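PDB 4ZQG: 1-deoxy-D-xylulose 5-phosphate reductoisomerase from Moraxella catarrhalis, which catalyses the NAD(P)H-dependent rearrangement and reduction of 1-deoxy-D-xylulose 5-phosphate to 2-C-methyl-D-erythritol 4-phosphate in the MEP pathway and is inhibited by fosmidomycin. Local coordinates for residues Asp64-Ala67 against Gln68-Lys72; Gly219-Ile222 against Ser223-Ala227; Val253-Asn257 against Ser258-Ser262; Lys354-Leu357 against Thr358-Ala361. One frame throughout, in Å; residues are numbered along the deposited sequence. Where two conformers were deposited one is given.

Contact 1. Residues Asp64-Ala67 against Gln68-Lys72; sequences DNYA and QLSQK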
loop_
_atom_site.group_PDB
_atom_site.type_symbol
_atom_site.label_atom_id
_atom_site.label_comp_id
_atom_site.label_asym_id
_atom_site.label_seq_id
_atom_site.Cartn_x
_atom_site.Cartn_y
_atom_site.Cartn_z
ATOM N N ASP A 64 -2.498 -31.671 -32.863
ATOM C CA ASP A 64 -2.435 -33.082 -32.582
ATOM C C ASP A 64 -3.693 -33.625 -31.872
ATOM O O ASP A 64 -3.997 -34.804 -32.014
ATOM C CB ASP A 64 -1.148 -33.423 -31.794
ATOM C CG ASP A 64 0.058 -33.665 -32.713
ATOM O OD1 ASP A 64 0.832 -32.723 -32.945
ATOM O OD2 ASP A 64 0.241 -34.793 -33.234
ATOM N N ASN A 65 -4.423 -32.787 -31.143
ATOM C CA ASN A 65 -5.624 -33.241 -30.461
ATOM C C ASN A 65 -6.954 -32.782 -31.035
ATOM O O ASN A 65 -7.995 -33.099 -30.473
ATOM C CB ASN A 65 -5.609 -32.805 -29.001
ATOM C CG ASN A 65 -4.398 -33.288 -28.257
ATOM O OD1 ASN A 65 -3.796 -32.535 -27.459
ATOM N ND2 ASN A 65 -4.024 -34.518 -28.492
ATOM N N TYR A 66 -6.944 -32.057 -32.138
ATOM C CA TYR A 66 -8.163 -31.416 -32.591
ATOM C C TYR A 66 -9.226 -32.473 -32.913
ATOM O O TYR A 66 -10.390 -32.385 -32.470
ATOM C CB TYR A 66 -7.848 -30.464 -33.767
ATOM C CG TYR A 66 -9.064 -29.966 -34.478
ATOM C CD1 TYR A 66 -9.498 -30.584 -35.646
ATOM C CD2 TYR A 66 -9.819 -28.929 -33.969
ATOM C CE1 TYR A 66 -10.633 -30.156 -36.299
ATOM C CE2 TYR A 66 -10.948 -28.470 -34.624
ATOM C CZ TYR A 66 -11.355 -29.111 -35.785
ATOM O OH TYR A 66 -12.470 -28.709 -36.468
ATOM N N ALA A 67 -8.808 -33.490 -33.664
ATOM C CA ALA A 67 -9.713 -34.565 -34.084
ATOM C C ALA A 67 -10.264 -35.290 -32.878
ATOM O O ALA A 67 -11.463 -35.418 -32.730
ATOM C CB ALA A 67 -9.016 -35.541 -35.026
ATOM N N GLN A 68 -9.377 -35.731 -31.993
ATOM C CA GLN A 68 -9.795 -36.460 -30.796
ATOM C C GLN A 68 -10.792 -35.645 -29.969
ATOM O O GLN A 68 -11.775 -36.158 -29.473
ATOM C CB GLN A 68 -8.574 -36.834 -29.971
ATOM C CG GLN A 68 -8.860 -37.373 -28.572
ATOM C CD GLN A 68 -7.628 -37.251 -27.668
ATOM O OE1 GLN A 68 -7.725 -37.314 -26.444
ATOM N NE2 GLN A 68 -6.464 -37.014 -28.276
ATOM N N LEU A 69 -10.544 -34.361 -29.840
ATOM C CA LEU A 69 -11.355 -33.557 -28.967
ATOM C C LEU A 69 -12.685 -33.290 -29.616
ATOM O O LEU A 69 -13.677 -33.229 -28.914
ATOM C CB LEU A 69 -10.619 -32.244 -28.625
ATOM C CG LEU A 69 -10.892 -31.378 -27.382
ATOM C CD1 LEU A 69 -11.414 -30.005 -27.770
ATOM C CD2 LEU A 69 -11.816 -31.996 -26.334
ATOM N N SER A 70 -12.694 -33.133 -30.947
ATOM C CA SER A 70 -13.938 -32.920 -31.693
ATOM C C SER A 70 -14.885 -34.103 -31.569
ATOM O O SER A 70 -16.089 -33.903 -31.419
ATOM C CB SER A 70 -13.690 -32.633 -33.176
ATOM O OG SER A 70 -12.880 -31.465 -33.350
ATOM N N GLN A 71 -14.347 -35.313 -31.616
ATOM C CA GLN A 71 -15.167 -36.504 -31.424
ATOM C C GLN A 71 -15.827 -36.468 -30.056
ATOM O O GLN A 71 -17.030 -36.687 -29.933
ATOM C CB GLN A 71 -14.339 -37.777 -31.534
ATOM C CG GLN A 71 -15.220 -39.000 -31.611
ATOM C CD GLN A 71 -16.251 -38.862 -32.725
ATOM O OE1 GLN A 71 -15.903 -38.785 -33.912
ATOM N NE2 GLN A 71 -17.517 -38.791 -32.345
ATOM N N LYS A 72 -15.021 -36.182 -29.037
ATOM C CA LYS A 72 -15.456 -36.229 -27.670
ATOM C C LYS A 72 -16.474 -35.170 -27.316
ATOM O O LYS A 72 -17.338 -35.371 -26.452
ATOM C CB LYS A 72 -14.245 -36.165 -26.745
ATOM C CG LYS A 72 -13.448 -37.459 -26.743
ATOM C CD LYS A 72 -12.211 -37.354 -25.864
ATOM C CE LYS A 72 -11.259 -38.530 -26.116
ATOM N NZ LYS A 72 -10.095 -38.573 -25.184
HETATM O O HOH W 1 -6.530 -36.269 -32.105
#
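S70 sits one helical turn beyond Y66, and its short side chain is held between the main chain and the phenol ring of that residue. CB of S70 points at the preceding turn and packs on two carbonyl oxygens, 3.4 Å from Y66 O and a little farther from A67 O. With chi1 at -59° the hydroxyl swings beside the backbone N of S70, back along the helix, and S70 OG donates to Y66 O at 2.8 Å. The same oxygen, Y66 O, also accepts the helical bond from S70 N, at 2.9 Å. The two donors reach it from opposite faces of the carbonyl plane, OG lying 42° out of that plane, so Y66 O is gripped from both sides. S70 OG also lies over the centre of the Y66 ring, 3.7 Å above its plane. The ring reaches this place because chi1 of 168° lays CG beside the carbonyl carbon of Y66, on the side where S70 approaches.

Around this pair the first helical bonds form: L69 N to N65 O at 2.9 Å and Q71 N to A67 O at 3.1 Å. A water joins D64 O to Q68 N where the helix is just getting under way. Farther along, the extended side chain of Q68 offers OE1 to K72 NZ at 3.0 Å. Y66, L69 and S70 meet I82 of strand 81-84, while N65, Q68 and L69 touch V44 at helix 44-54. The arrangement is that of the opening turns of a crossover helix, here helix 66-75 in the beta-alpha-beta unit 58-84 of the Rossmann-like nucleotide-binding domain.

Contact 2. Residues Gly219-Ile222 against Ser223-Ala227; sequences GQKI and SIDSA. With NAD (nicotinamide-adenine-dinucleotide), chain C; FOM (3-[formyl(hydroxy)amino]propylphosphonic acid), chain E.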
loop_
_atom_site.group_PDB
_atom_site.type_symbol
_atom_site.label_atom_id
_atom_site.label_comp_id
_atom_site.label_asym_id
_atom_site.label_seq_id
_atom_site.Cartn_x
_atom_site.Cartn_y
_atom_site.Cartn_z
ATOM N N GLY A 219 2.945 -23.495 -12.339
ATOM C CA GLY A 219 3.429 -24.311 -13.440
ATOM C C GLY A 219 4.899 -24.658 -13.233
ATOM O O GLY A 219 5.559 -24.158 -12.316
ATOM N N GLN A 220 5.410 -25.514 -14.097
ATOM C CA GLN A 220 6.767 -26.004 -13.994
ATOM C C GLN A 220 7.818 -24.948 -14.328
ATOM O O GLN A 220 8.899 -24.896 -13.703
ATOM C CB GLN A 220 6.950 -27.161 -14.953
ATOM C CG GLN A 220 6.353 -28.473 -14.485
ATOM C CD GLN A 220 6.916 -29.619 -15.299
ATOM O OE1 GLN A 220 6.592 -29.771 -16.493
ATOM N NE2 GLN A 220 7.834 -30.386 -14.687
ATOM N N LYS A 221 7.520 -24.151 -15.351
ATOM C CA LYS A 221 8.502 -23.203 -15.891
ATOM C C LYS A 221 8.824 -22.012 -14.907
ATOM O O LYS A 221 9.981 -21.836 -14.479
ATOM C CB LYS A 221 8.023 -22.696 -17.257
ATOM C CG LYS A 221 9.071 -21.893 -17.985
ATOM C CD LYS A 221 8.445 -20.894 -18.936
ATOM C CE LYS A 221 9.327 -19.653 -19.043
ATOM N NZ LYS A 221 10.773 -19.989 -19.157
ATOM N N ILE A 222 7.783 -21.239 -14.573
ATOM C CA ILE A 222 7.833 -20.212 -13.572
ATOM C C ILE A 222 8.397 -20.810 -12.296
ATOM O O ILE A 222 9.190 -20.198 -11.626
ATOM C CB ILE A 222 6.461 -19.495 -13.376
ATOM C CG1 ILE A 222 6.671 -18.121 -12.771
ATOM C CG2 ILE A 222 5.520 -20.262 -12.483
ATOM C CD1 ILE A 222 5.421 -17.271 -12.664
ATOM N N SER A 223 8.075 -22.036 -11.982
ATOM C CA SER A 223 8.656 -22.627 -10.813
ATOM C C SER A 223 10.178 -22.626 -10.886
ATOM O O SER A 223 10.826 -22.213 -9.946
ATOM C CB SER A 223 8.065 -24.038 -10.541
ATOM O OG SER A 223 6.748 -23.908 -9.986
ATOM N N ILE A 224 10.751 -23.071 -11.994
ATOM C CA ILE A 224 12.229 -23.162 -12.125
ATOM C C ILE A 224 12.892 -21.781 -12.182
ATOM O O ILE A 224 13.961 -21.527 -11.599
ATOM C CB ILE A 224 12.615 -23.963 -13.384
ATOM C CG1 ILE A 224 12.082 -25.414 -13.289
ATOM C CG2 ILE A 224 14.129 -23.981 -13.576
ATOM C CD1 ILE A 224 12.766 -26.255 -12.227
ATOM N N ASP A 225 12.228 -20.896 -12.894
ATOM C CA ASP A 225 12.621 -19.530 -12.966
ATOM C C ASP A 225 12.712 -18.839 -11.587
ATOM O O ASP A 225 13.527 -17.910 -11.370
ATOM C CB ASP A 225 11.629 -18.807 -13.854
ATOM C CG ASP A 225 11.869 -19.062 -15.324
ATOM O OD1 ASP A 225 12.966 -19.628 -15.693
ATOM O OD2 ASP A 225 10.943 -18.653 -16.098
ATOM N N SER A 226 11.871 -19.274 -10.658
ATOM C CA SER A 226 11.921 -18.745 -9.315
ATOM C C SER A 226 13.157 -19.280 -8.584
ATOM O O SER A 226 13.878 -18.533 -7.950
ATOM C CB SER A 226 10.628 -19.064 -8.585
ATOM O OG SER A 226 10.786 -18.752 -7.232
ATOM N N ALA A 227 13.418 -20.572 -8.715
ATOM C CA ALA A 227 14.651 -21.167 -8.177
ATOM C C ALA A 227 15.962 -20.443 -8.587
ATOM O O ALA A 227 16.851 -20.316 -7.777
ATOM C CB ALA A 227 14.719 -22.649 -8.556
HETATM P PA NAD C . 1.073 -23.854 -16.796
HETATM O O1A NAD C . 2.294 -24.518 -17.335
HETATM O O2A NAD C . 0.426 -24.328 -15.512
HETATM O O5B NAD C . -0.072 -23.688 -17.925
HETATM C C5B NAD C . 0.154 -23.130 -19.209
HETATM C C4B NAD C . -1.144 -23.093 -20.032
HETATM O O4B NAD C . -0.786 -22.707 -21.372
HETATM C C3B NAD C . -1.863 -24.446 -20.118
HETATM O O3B NAD C . -3.286 -24.300 -20.117
HETATM C C2B NAD C . -1.395 -25.002 -21.453
HETATM O O2B NAD C . -2.398 -25.749 -22.139
HETATM C C1B NAD C . -1.028 -23.777 -22.283
HETATM N N9A NAD C . 0.150 -24.044 -23.162
HETATM C C8A NAD C . 1.318 -24.585 -22.771
HETATM N N7A NAD C . 2.176 -24.707 -23.812
HETATM C C5A NAD C . 1.561 -24.244 -24.899
HETATM C C6A NAD C . 1.952 -24.119 -26.321
HETATM N N6A NAD C . 3.196 -24.516 -26.739
HETATM N N1A NAD C . 1.013 -23.597 -27.138
HETATM C C2A NAD C . -0.228 -23.231 -26.701
HETATM N N3A NAD C . -0.656 -23.326 -25.421
HETATM C C4A NAD C . 0.207 -23.818 -24.487
HETATM O O3 NAD C . 1.476 -22.294 -16.649
HETATM P PN NAD C . 1.208 -21.272 -15.431
HETATM O O1N NAD C . 2.190 -21.676 -14.352
HETATM O O2N NAD C . -0.285 -21.147 -15.247
HETATM O O5D NAD C . 1.760 -19.954 -16.167
HETATM C C5D NAD C . 0.953 -19.208 -17.082
HETATM C C4D NAD C . 1.574 -17.832 -17.329
HETATM O O4D NAD C . 1.310 -16.929 -16.251
HETATM C C3D NAD C . 3.083 -17.938 -17.448
HETATM O O3D NAD C . 3.496 -16.980 -18.417
HETATM C C2D NAD C . 3.594 -17.619 -16.061
HETATM O O2D NAD C . 4.949 -17.146 -16.098
HETATM C C1D NAD C . 2.549 -16.605 -15.584
HETATM N N1N NAD C . 2.381 -16.615 -14.123
HETATM C C2N NAD C . 1.952 -17.727 -13.475
HETATM C C3N NAD C . 1.825 -17.744 -12.070
HETATM C C7N NAD C . 1.328 -18.949 -11.313
HETATM O O7N NAD C . 0.962 -18.828 -10.158
HETATM N N7N NAD C . 1.271 -20.140 -11.909
HETATM C C4N NAD C . 2.140 -16.594 -11.362
HETATM C C5N NAD C . 2.553 -15.485 -12.057
HETATM C C6N NAD C . 2.676 -15.500 -13.435
HETATM O O2 FOM E . 5.844 -14.963 -9.887
HETATM N N1 FOM E . 5.125 -15.339 -8.771
HETATM C C1 FOM E . 4.043 -14.756 -8.450
HETATM O O1 FOM E . 3.613 -13.825 -9.110
HETATM C C2 FOM E . 5.745 -16.394 -7.976
HETATM C C3 FOM E . 7.034 -15.674 -7.576
HETATM C C4 FOM E . 8.011 -16.597 -6.904
HETATM P PA1 FOM E . 9.470 -15.607 -6.663
HETATM O OP1 FOM E . 9.078 -14.455 -5.633
HETATM O OP2 FOM E . 9.776 -14.875 -7.893
HETATM O OP3 FOM E . 10.780 -16.426 -6.152
#
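I222 and S226, one turn apart and joined by the bond from S226 N to I222 O at 3.0 Å, turn their side chains toward the cofactor and the inhibitor respectively. The methyl CD1 of I222 lies against the nicotinamide ring, 3.4 Å from C6N of NAD, and is also close to fosmidomycin O2. An almost fully extended side chain, with chi1 of -157° and chi2 of 174°, carries it there. On the next turn S226 OG donates to OP3 of the fosmidomycin phosphonate at 2.6 Å. At the helix start G219, in the N-cap position, gives a weak bond from its N to NAD O1N at 2.8 Å, so the helix opens directly on the diphosphate.

Behind this first shell, G219 is fixed by S223. The serine hydroxyl lies beside its own backbone N and donates from S223 OG to G219 O at 2.6 Å, backed by a weak bond from S223 N. This ties the cap residue to the first turn of the helix. On another flank K221 and D225 form a weak salt bridge, NZ to OD2 at 3.3 Å, beside the nearly straight helical bond from D225 N to K221 O at 2.9 Å. The bent end of the lysine chain brings NZ back to the carboxylate, whose OD1 is held by N343 of helix 333-351. Around the ligands, N231 and K232 also bind fosmidomycin. Helix 220-228 thus serves as a shared wall of the reductoisomerase active site, contributing to both the dinucleotide and the inhibitor pockets.

Contact 3. Residues Val253-Asn257 against Ser258-Ser262; sequences VIHPN and SVVHS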
loop_
_atom_site.group_PDB
_atom_site.type_symbol
_atom_site.label_atom_id
_atom_site.label_comp_id
_atom_site.label_asym_id
_atom_site.label_seq_id
_atom_site.Cartn_x
_atom_site.Cartn_y
_atom_site.Cartn_z
ATOM N N VAL A 253 14.235 -6.528 -4.099
ATOM C CA VAL A 253 14.530 -6.915 -2.734
ATOM C C VAL A 253 14.111 -8.381 -2.508
ATOM O O VAL A 253 13.022 -8.788 -2.893
ATOM C CB VAL A 253 13.845 -5.941 -1.712
ATOM C CG1 VAL A 253 12.329 -5.908 -1.854
ATOM C CG2 VAL A 253 14.226 -6.282 -0.284
ATOM N N ILE A 254 14.986 -9.153 -1.876
ATOM C CA ILE A 254 14.634 -10.474 -1.425
ATOM C C ILE A 254 13.764 -10.427 -0.159
ATOM O O ILE A 254 14.125 -9.827 0.849
ATOM C CB ILE A 254 15.886 -11.321 -1.111
ATOM C CG1 ILE A 254 16.795 -11.493 -2.334
ATOM C CG2 ILE A 254 15.498 -12.670 -0.553
ATOM C CD1 ILE A 254 16.132 -11.439 -3.706
ATOM N N HIS A 255 12.671 -11.178 -0.212
ATOM C CA HIS A 255 11.680 -11.265 0.846
ATOM C C HIS A 255 11.180 -12.683 0.862
ATOM O O HIS A 255 10.300 -12.997 0.071
ATOM C CB HIS A 255 10.526 -10.323 0.511
ATOM C CG HIS A 255 9.398 -10.418 1.469
ATOM N ND1 HIS A 255 9.600 -10.500 2.828
ATOM C CD2 HIS A 255 8.064 -10.439 1.280
ATOM C CE1 HIS A 255 8.434 -10.577 3.433
ATOM N NE2 HIS A 255 7.491 -10.552 2.514
ATOM N N PRO A 256 11.733 -13.552 1.728
ATOM C CA PRO A 256 11.388 -15.000 1.703
ATOM C C PRO A 256 9.975 -15.392 2.109
ATOM O O PRO A 256 9.491 -16.423 1.676
ATOM C CB PRO A 256 12.380 -15.653 2.665
ATOM C CG PRO A 256 13.298 -14.589 3.119
ATOM C CD PRO A 256 12.813 -13.251 2.662
ATOM N N ASN A 257 9.302 -14.581 2.913
ATOM C CA ASN A 257 7.968 -14.945 3.423
ATOM C C ASN A 257 6.861 -14.900 2.353
ATOM O O ASN A 257 5.788 -15.423 2.560
ATOM C CB ASN A 257 7.587 -14.026 4.569
ATOM C CG ASN A 257 8.739 -13.758 5.526
ATOM O OD1 ASN A 257 9.744 -13.126 5.174
ATOM N ND2 ASN A 257 8.583 -14.186 6.758
ATOM N N SER A 258 7.112 -14.223 1.239
ATOM C CA SER A 258 6.125 -14.030 0.170
ATOM C C SER A 258 4.807 -13.357 0.598
ATOM O O SER A 258 3.734 -13.568 -0.003
ATOM C CB SER A 258 5.894 -15.347 -0.612
ATOM O OG SER A 258 6.997 -15.603 -1.469
ATOM N N VAL A 259 4.916 -12.502 1.613
ATOM C CA VAL A 259 3.784 -11.750 2.117
ATOM C C VAL A 259 3.691 -10.381 1.490
ATOM O O VAL A 259 2.639 -9.998 0.990
ATOM C CB VAL A 259 3.858 -11.670 3.625
ATOM C CG1 VAL A 259 2.866 -10.661 4.147
ATOM C CG2 VAL A 259 3.573 -13.061 4.183
ATOM N N VAL A 260 4.793 -9.654 1.502
ATOM C CA VAL A 260 4.866 -8.387 0.813
ATOM C C VAL A 260 5.150 -8.660 -0.649
ATOM O O VAL A 260 6.215 -9.165 -0.970
ATOM C CB VAL A 260 5.958 -7.437 1.393
ATOM C CG1 VAL A 260 5.936 -6.150 0.619
ATOM C CG2 VAL A 260 5.725 -7.130 2.870
ATOM N N HIS A 261 4.231 -8.276 -1.528
ATOM C CA HIS A 261 4.358 -8.614 -2.933
ATOM C C HIS A 261 5.022 -7.612 -3.862
ATOM O O HIS A 261 5.340 -7.938 -4.983
ATOM C CB HIS A 261 2.990 -9.022 -3.478
ATOM C CG HIS A 261 2.426 -10.207 -2.761
ATOM N ND1 HIS A 261 1.147 -10.251 -2.273
ATOM C CD2 HIS A 261 3.017 -11.359 -2.371
ATOM C CE1 HIS A 261 0.959 -11.400 -1.649
ATOM N NE2 HIS A 261 2.080 -12.090 -1.694
ATOM N N SER A 262 5.242 -6.395 -3.402
ATOM C CA SER A 262 6.060 -5.395 -4.087
ATOM C C SER A 262 5.693 -4.064 -3.494
ATOM O O SER A 262 4.736 -3.993 -2.709
ATOM C CB SER A 262 5.887 -5.396 -5.617
ATOM O OG SER A 262 6.810 -6.302 -6.175
#
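A type I beta turn from H255 to S258 opens the connection between strands 250-254 and 260-266, and the imidazole of H255 reaches across the following bend to the backbone of V260. NE2 of H255 accepts the backbone hydrogen bond of V260 N at 3.0 Å, nearly straight at 164°, with the donor 18° out of the ring plane. Chi1 of 175° lays the ring beside its own carbonyl carbon, inside the bend. S258 N lies over one face of the H255 ring, 3.7 Å above the plane and toward the rim, while V260 CB packs 3.6 Å from H255 NE2. ND1 of the same ring is bonded to K310 O, which is consistent with a neutral imidazole protonated on ND1.

S258 has positive phi, and the chain bends sharply there. Beyond it H261 turns back, its NE2 giving a weak bond to S258 O at 2.8 Å, and V259 O stands over the centre of the H261 ring. N257 faces strand 307-311, where its amide bonds to S308 O and K310 N; F311 stacks on H255. The whole is a connection passing from one side of strand 182-189 to the other in the mixed sheet, held at the bend by an imidazole-to-backbone bond.

Contact 4. Residues Lys354-Leu357 against Thr358-Ala361; sequences KICL and TDIA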
loop_
_atom_site.group_PDB
_atom_site.type_symbol
_atom_site.label_atom_id
_atom_site.label_comp_id
_atom_site.label_asym_id
_atom_site.label_seq_id
_atom_site.Cartn_x
_atom_site.Cartn_y
_atom_site.Cartn_z
ATOM N N LYS A 354 19.048 -32.835 -18.686
ATOM C CA LYS A 354 20.222 -32.739 -19.576
ATOM C C LYS A 354 21.300 -31.778 -19.053
ATOM O O LYS A 354 22.487 -31.976 -19.312
ATOM C CB LYS A 354 19.789 -32.315 -20.997
ATOM C CG LYS A 354 19.125 -33.427 -21.832
ATOM C CD LYS A 354 18.447 -32.880 -23.086
ATOM C CE LYS A 354 17.689 -33.942 -23.841
ATOM N NZ LYS A 354 18.622 -34.862 -24.554
ATOM N N ILE A 355 20.890 -30.724 -18.344
ATOM C CA ILE A 355 21.863 -29.827 -17.712
ATOM C C ILE A 355 21.634 -29.671 -16.219
ATOM O O ILE A 355 20.568 -30.008 -15.691
ATOM C CB ILE A 355 21.923 -28.423 -18.372
ATOM C CG1 ILE A 355 20.582 -27.693 -18.262
ATOM C CG2 ILE A 355 22.333 -28.537 -19.835
ATOM C CD1 ILE A 355 20.683 -26.192 -18.482
ATOM N N CYS A 356 22.673 -29.183 -15.551
ATOM C CA CYS A 356 22.574 -28.721 -14.170
ATOM C C CYS A 356 21.737 -27.450 -14.000
ATOM O O CYS A 356 21.577 -26.674 -14.927
ATOM C CB CYS A 356 23.974 -28.444 -13.646
ATOM S SG CYS A 356 24.883 -29.962 -13.499
ATOM N N LEU A 357 21.238 -27.212 -12.796
ATOM C CA LEU A 357 20.477 -25.980 -12.539
ATOM C C LEU A 357 21.310 -24.718 -12.803
ATOM O O LEU A 357 20.830 -23.805 -13.479
ATOM C CB LEU A 357 19.936 -25.940 -11.115
ATOM C CG LEU A 357 19.028 -24.738 -10.849
ATOM C CD1 LEU A 357 17.752 -24.801 -11.687
ATOM C CD2 LEU A 357 18.714 -24.647 -9.365
ATOM N N THR A 358 22.535 -24.695 -12.265
ATOM C CA THR A 358 23.485 -23.594 -12.448
ATOM C C THR A 358 23.935 -23.395 -13.891
ATOM O O THR A 358 24.508 -22.368 -14.237
ATOM C CB THR A 358 24.764 -23.839 -11.644
ATOM O OG1 THR A 358 25.219 -25.180 -11.870
ATOM C CG2 THR A 358 24.491 -23.653 -10.180
ATOM N N ASP A 359 23.718 -24.402 -14.728
ATOM C CA ASP A 359 23.984 -24.260 -16.147
ATOM C C ASP A 359 22.991 -23.301 -16.834
ATOM O O ASP A 359 23.281 -22.827 -17.918
ATOM C CB ASP A 359 23.993 -25.633 -16.862
ATOM C CG ASP A 359 25.286 -26.452 -16.620
ATOM O OD1 ASP A 359 25.227 -27.683 -16.897
ATOM O OD2 ASP A 359 26.335 -25.898 -16.183
ATOM N N ILE A 360 21.837 -23.017 -16.242
ATOM C CA ILE A 360 20.910 -22.079 -16.864
ATOM C C ILE A 360 21.559 -20.702 -17.033
ATOM O O ILE A 360 21.322 -20.019 -18.027
ATOM C CB ILE A 360 19.564 -21.983 -16.099
ATOM C CG1 ILE A 360 18.834 -23.340 -16.200
ATOM C CG2 ILE A 360 18.694 -20.833 -16.636
ATOM C CD1 ILE A 360 17.452 -23.411 -15.604
ATOM N N ALA A 361 22.390 -20.303 -16.076
ATOM C CA ALA A 361 23.045 -19.000 -16.149
ATOM C C ALA A 361 24.050 -18.937 -17.295
ATOM O O ALA A 361 24.092 -17.950 -18.043
ATOM C CB ALA A 361 23.727 -18.668 -14.826
#
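Chi1 of -77° places CG of D359 beside its own backbone N, which turns the carboxylate back over I355 and C356, while chi1 of 62° in I355 sends CG1 and the methyl CD1 forward against the same aspartate. OD1 of D359 thereby accepts from C356 N at 3.3 Å, with the donor arriving 45° out of the carboxylate plane. A weak return bond runs from D359 N to C356 O at 3.1 Å, so C356 and D359 are paired through both the backbone and the acid. CB of C356 packs 3.6 Å from D359 OD1. Alongside, CD1 of I355 touches D359 CB at 3.7 Å, the two side chains running at a slant to each other.

The next bond follows at once: I360 N donates to L357 O at 3.0 Å, from well above the carbonyl plane. This bond, between residues three apart, lies where the chain winds into the helix that runs on to residue 368, after the loop that leaves helix 333-351. The segments belong to the C-terminal domain of DXP reductoisomerase.

Apolar contacts accompany these polar pairs. The methyl CD1 of I355 reaches I360 CG1 at 4.1 Å, and CD1 of L357 meets CD1 of I360 at 4.2 Å. I355 and I360 rest on A346 of helix 333-351, and L357 on F350 of that helix. Both L357 and I360 also touch T228 of helix 220-228.

In the fold
Contact 2 touches both NAD and fosmidomycin. Contact 4 touches it directly: I224 CG2 packs on I360 CD1 at 3.9 Å and on L357 CD1 at 4.2 Å, so the C-terminal domain backs the helix that lines the pocket, with the side chain of L357 about 12 Å from fosmidomycin. Contact 3 lies about 17 Å from contact 2 between centres, yet the side chain of S258 comes within about 5 Å of the inhibitor. Contact 1, about 30 Å from contact 2 between centres, belongs to the nucleotide-binding domain, where the side chain of N65 is about 9 Å from NAD.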